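Local atomic coordinates of AP endonuclease, family protein 2 (Mycobacterium smegmatis, PDB entry 5TNV), a protein that binds a magnesium ion in a xylose isomerase-like TIM barrel and may have endonuclease activity. Residues 190-195 with 207-212; 243-248 with 289-294. All coordinates share one frame; numbering follows the deposited sequence.

Contact 1. Residues 190-195 with 207-212; sequences LSLEMY and VAFIKD
Leu192, on strand 189-193, and Ile210, on helix 203-213, face each other with their CA atoms 8.5 Å apart, where the helix that follows the strand in the beta-alpha-beta unit completed by strand 218-221 packs over it. Three side chains carry the contact, all apolar and buried. Leu192 points toward the helix, and its CD1 methyl does all the touching. This methyl sits at the edge of the Phe209 ring, near the ring plane, with CD1 of Leu192 3.8 Å from CE1 of Phe209 and about equally far from CD1 of that ring; the two side chains cross at about a right angle. From the next residue of the helix, Ile210 CD1 closes on the same methyl, 4.0 Å from Leu192 CD1. CG1 of Ile210 is anti to the backbone N (chi1 -163°), which sends the longer branch across to the strand. Val176 of helix 169-185 and Val218 of strand 218-221 also touch Leu192. The following strand residue, Glu193, is a magnesium ligand together with Asp223 and His252. Contact made by methyl groups and a ring edge alone, without polar pairing across it, implies that strand and helix meet here through apolar packing, next to the metal ligand.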
# COMPACT_ATOMS: atom_id res chain seq x y z
N LEU A 190 19.86 -23.27 -15.66
CA LEU A 190 18.75 -23.70 -14.80
C LEU A 190 18.77 -22.89 -13.50
O LEU A 190 19.87 -22.68 -12.96
CB LEU A 190 18.89 -25.18 -14.50
CG LEU A 190 17.69 -25.83 -13.78
CD1 LEU A 190 16.56 -26.02 -14.77
CD2 LEU A 190 18.15 -27.13 -13.16
N SER A 191 17.61 -22.50 -13.02
CA SER A 191 17.50 -21.86 -11.72
C SER A 191 16.57 -22.69 -10.83
O SER A 191 15.62 -23.30 -11.32
CB SER A 191 17.00 -20.43 -11.83
OG SER A 191 17.26 -19.72 -10.62
N LEU A 192 16.88 -22.68 -9.53
CA LEU A 192 16.15 -23.41 -8.51
C LEU A 192 15.44 -22.46 -7.56
O LEU A 192 16.06 -21.69 -6.85
CB LEU A 192 17.11 -24.28 -7.68
CG LEU A 192 18.08 -25.18 -8.47
CD1 LEU A 192 18.97 -25.92 -7.49
CD2 LEU A 192 17.31 -26.13 -9.38
N GLU A 193 14.10 -22.51 -7.61
CA GLU A 193 13.27 -21.55 -6.89
C GLU A 193 13.12 -21.91 -5.42
O GLU A 193 12.49 -22.93 -5.06
CB GLU A 193 11.90 -21.46 -7.58
CG GLU A 193 10.98 -20.45 -6.96
CD GLU A 193 9.65 -20.34 -7.72
OE1 GLU A 193 9.55 -20.85 -8.85
OE2 GLU A 193 8.71 -19.69 -7.17
N MET A 194 13.63 -21.04 -4.55
CA MET A 194 13.43 -21.23 -3.12
C MET A 194 11.96 -21.13 -2.77
O MET A 194 11.27 -20.21 -3.23
CB MET A 194 14.26 -20.20 -2.34
CG MET A 194 15.75 -20.40 -2.49
SD MET A 194 16.78 -19.26 -1.59
CE MET A 194 16.25 -19.59 0.11
N TYR A 195 11.50 -22.05 -1.94
CA TYR A 195 10.07 -22.19 -1.60
C TYR A 195 10.02 -22.98 -0.29
O TYR A 195 10.79 -23.93 -0.10
CB TYR A 195 9.29 -22.83 -2.74
CG TYR A 195 7.80 -22.95 -2.51
CD1 TYR A 195 7.29 -23.98 -1.71
CD2 TYR A 195 6.90 -22.08 -3.08
CE1 TYR A 195 5.94 -24.12 -1.47
CE2 TYR A 195 5.53 -22.23 -2.88
CZ TYR A 195 5.06 -23.22 -2.08
OH TYR A 195 3.69 -23.37 -1.91
N VAL A 207 21.72 -22.88 0.16
CA VAL A 207 23.15 -22.84 -0.10
C VAL A 207 23.79 -24.22 -0.11
O VAL A 207 24.59 -24.58 -0.99
CB VAL A 207 23.88 -21.88 0.92
CG1 VAL A 207 25.40 -21.94 0.77
CG2 VAL A 207 23.43 -20.43 0.75
N ALA A 208 23.42 -25.05 0.85
CA ALA A 208 23.98 -26.40 0.92
C ALA A 208 23.56 -27.20 -0.32
O ALA A 208 24.35 -28.01 -0.85
CB ALA A 208 23.60 -27.11 2.17
N PHE A 209 22.33 -26.97 -0.78
CA PHE A 209 21.82 -27.72 -1.94
C PHE A 209 22.58 -27.30 -3.19
O PHE A 209 23.03 -28.16 -3.98
CB PHE A 209 20.33 -27.52 -2.09
CG PHE A 209 19.65 -28.44 -3.08
CD1 PHE A 209 19.54 -28.15 -4.44
CD2 PHE A 209 19.08 -29.63 -2.63
CE1 PHE A 209 18.91 -29.02 -5.30
CE2 PHE A 209 18.43 -30.51 -3.49
CZ PHE A 209 18.36 -30.19 -4.82
N ILE A 210 22.75 -26.00 -3.42
CA ILE A 210 23.43 -25.56 -4.64
C ILE A 210 24.90 -25.99 -4.60
O ILE A 210 25.48 -26.38 -5.62
CB ILE A 210 23.23 -24.06 -4.91
CG1 ILE A 210 23.58 -23.72 -6.36
CG2 ILE A 210 24.00 -23.20 -3.96
CD1 ILE A 210 22.63 -24.31 -7.37
N LYS A 211 25.50 -26.01 -3.42
CA LYS A 211 26.87 -26.52 -3.31
C LYS A 211 26.94 -28.01 -3.60
O LYS A 211 27.84 -28.49 -4.31
CB LYS A 211 27.39 -26.24 -1.86
CG LYS A 211 27.75 -24.73 -1.67
CD LYS A 211 28.49 -24.45 -0.39
CE LYS A 211 28.77 -22.96 -0.25
NZ LYS A 211 30.08 -22.47 -0.79
N ASP A 212 25.99 -28.78 -3.11
CA ASP A 212 25.95 -30.21 -3.40
C ASP A 212 25.71 -30.48 -4.88
O ASP A 212 26.31 -31.43 -5.42
CB ASP A 212 24.88 -30.92 -2.56
CG ASP A 212 25.27 -31.08 -1.12
OD1 ASP A 212 26.47 -31.04 -0.76
OD2 ASP A 212 24.36 -31.34 -0.29

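Contact 2. Residues 243-248 with 289-294; sequences KVLPYS and LELGYT
A Schellman motif closes helix 281-290, and the chain leaving it passes alongside the 3-10 turn 245-247 that follows helix 237-244, so that the ends of two helices of the TIM barrel meet. The motif turns at Gly292, whose positive phi of 90° suits a residue without a side chain; its N bonds to O of Leu289 at 3.0 Å. Just before the turn, Leu291 extends its CD1 methyl to CB of Leu245 at 3.9 Å. The same methyl lies beside the proline ring, 4.2 Å from CD of Pro246, and the side chains of Pro246 and Leu291 run side by side in the same direction.

Past the glycine, Tyr293 meets Ser248. CG of Tyr293 is anti to the backbone N (chi1 -180°), and the ring presents an edge to the serine carbonyl: O of Ser248 lies near the ring plane, 3.5 Å from CD1 of Tyr293. The ring also packs edge-to-face with Trp251. A water accepts from N of Thr294 and donates to O of Ser248, each at 2.9 Å, bridging the two backbones. On its own segment Ser248 turns back, OG donating to O of Val244 from above the carbonyl plane, 53° out of it, while N of Tyr247 reaches that oxygen from the opposite face.

Two kinds of chemistry therefore share the contact, with leucine and proline packing where the helices end and polar backbone atoms joined through water beyond them. Since Ser248 O receives both the water's hydrogen and the aromatic edge, the tyrosine C-H groups probably add a weak electrostatic attraction to the direct packing, and the double grip on Val244 O should help fix the turn that presents this carbonyl.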
# COMPACT_ATOMS: atom_id res chain seq x y z
N LYS A 243 23.04 -14.14 2.12
CA LYS A 243 23.53 -15.50 2.04
C LYS A 243 23.35 -16.08 0.64
O LYS A 243 24.20 -16.83 0.21
CB LYS A 243 22.78 -16.37 3.06
CG LYS A 243 23.21 -16.29 4.48
CD LYS A 243 22.42 -17.28 5.32
CE LYS A 243 23.00 -17.10 6.69
NZ LYS A 243 22.37 -18.10 7.56
N VAL A 244 22.19 -15.85 0.04
CA VAL A 244 21.85 -16.57 -1.18
C VAL A 244 22.17 -15.82 -2.47
O VAL A 244 22.37 -16.47 -3.52
CB VAL A 244 20.39 -17.07 -1.19
CG1 VAL A 244 20.18 -18.11 -0.09
CG2 VAL A 244 19.40 -15.92 -1.07
N LEU A 245 22.25 -14.49 -2.46
CA LEU A 245 22.54 -13.75 -3.69
C LEU A 245 23.84 -14.17 -4.37
O LEU A 245 23.84 -14.18 -5.62
CB LEU A 245 22.48 -12.25 -3.44
CG LEU A 245 21.05 -11.69 -3.38
CD1 LEU A 245 21.09 -10.27 -2.85
CD2 LEU A 245 20.35 -11.76 -4.73
N PRO A 246 24.93 -14.50 -3.67
CA PRO A 246 26.16 -14.94 -4.37
C PRO A 246 25.95 -16.15 -5.26
O PRO A 246 26.79 -16.38 -6.12
CB PRO A 246 27.12 -15.27 -3.22
CG PRO A 246 26.68 -14.34 -2.12
CD PRO A 246 25.16 -14.40 -2.22
N TYR A 247 24.91 -16.94 -5.05
CA TYR A 247 24.66 -18.17 -5.78
C TYR A 247 23.50 -18.04 -6.77
O TYR A 247 23.08 -19.04 -7.34
CB TYR A 247 24.34 -19.31 -4.80
CG TYR A 247 25.42 -19.54 -3.79
CD1 TYR A 247 26.48 -20.36 -4.11
CD2 TYR A 247 25.39 -18.95 -2.53
CE1 TYR A 247 27.49 -20.59 -3.20
CE2 TYR A 247 26.40 -19.14 -1.62
CZ TYR A 247 27.44 -19.97 -1.97
OH TYR A 247 28.47 -20.21 -1.03
N SER A 248 22.95 -16.83 -6.93
CA SER A 248 21.72 -16.59 -7.67
C SER A 248 21.94 -16.22 -9.13
O SER A 248 22.74 -15.34 -9.45
CB SER A 248 20.91 -15.52 -6.93
OG SER A 248 20.50 -15.95 -5.66
N LEU A 289 23.61 -6.38 -7.14
CA LEU A 289 24.51 -5.89 -8.15
C LEU A 289 25.94 -5.92 -7.64
O LEU A 289 26.86 -6.30 -8.37
CB LEU A 289 24.12 -4.49 -8.60
CG LEU A 289 22.85 -4.31 -9.28
CD1 LEU A 289 22.58 -2.87 -9.61
CD2 LEU A 289 22.89 -5.08 -10.55
N GLU A 290 26.15 -5.47 -6.40
CA GLU A 290 27.49 -5.43 -5.78
C GLU A 290 28.09 -6.82 -5.73
O GLU A 290 29.30 -6.97 -5.91
CB GLU A 290 27.38 -4.86 -4.37
CG GLU A 290 28.61 -4.92 -3.54
CD GLU A 290 28.37 -4.58 -2.07
OE1 GLU A 290 27.27 -4.09 -1.69
OE2 GLU A 290 29.33 -4.85 -1.31
N LEU A 291 27.23 -7.83 -5.48
CA LEU A 291 27.63 -9.23 -5.39
C LEU A 291 27.75 -9.89 -6.75
O LEU A 291 28.04 -11.10 -6.78
CB LEU A 291 26.69 -9.99 -4.47
CG LEU A 291 26.68 -9.57 -3.02
CD1 LEU A 291 25.55 -10.23 -2.24
CD2 LEU A 291 28.02 -9.89 -2.40
N GLY A 292 27.59 -9.17 -7.87
CA GLY A 292 27.80 -9.70 -9.20
C GLY A 292 26.56 -10.31 -9.84
O GLY A 292 26.71 -10.98 -10.85
N TYR A 293 25.37 -10.05 -9.32
CA TYR A 293 24.16 -10.59 -9.89
C TYR A 293 23.97 -10.04 -11.29
O TYR A 293 24.04 -8.82 -11.49
CB TYR A 293 22.96 -10.24 -8.97
CG TYR A 293 21.68 -10.82 -9.57
CD1 TYR A 293 21.39 -12.16 -9.49
CD2 TYR A 293 20.76 -10.02 -10.27
CE1 TYR A 293 20.24 -12.70 -10.02
CE2 TYR A 293 19.61 -10.55 -10.86
CZ TYR A 293 19.36 -11.90 -10.74
OH TYR A 293 18.31 -12.51 -11.30
N THR A 294 23.67 -10.91 -12.24
CA THR A 294 23.41 -10.50 -13.63
C THR A 294 22.22 -11.15 -14.28
O THR A 294 21.95 -10.87 -15.45
CB THR A 294 24.65 -10.82 -14.52
OG1 THR A 294 24.89 -12.24 -14.50
CG2 THR A 294 25.90 -10.11 -14.04
O HOH W 1 23.44 -13.75 -11.71

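From the N terminus, contact 1 comes first, closing a short loop between strand 189-193 and helix 203-213 within a beta-alpha-beta unit that strand 218-221 completes. The chain then supplies the magnesium ligand Asp223 and runs through helix 237-244 to contact 2. Contact 2 closes a longer loop, containing strands 251-261 and 266-272 and the ligand His252, by bringing the end of helix 281-290 back to residues 243-248. The loops follow in series, neither nested nor crossed. In space they adjoin: Tyr247 packs on Val207 and Ile210, linking helix 203-213 to the turn after helix 237-244, and through it to the end of helix 281-290.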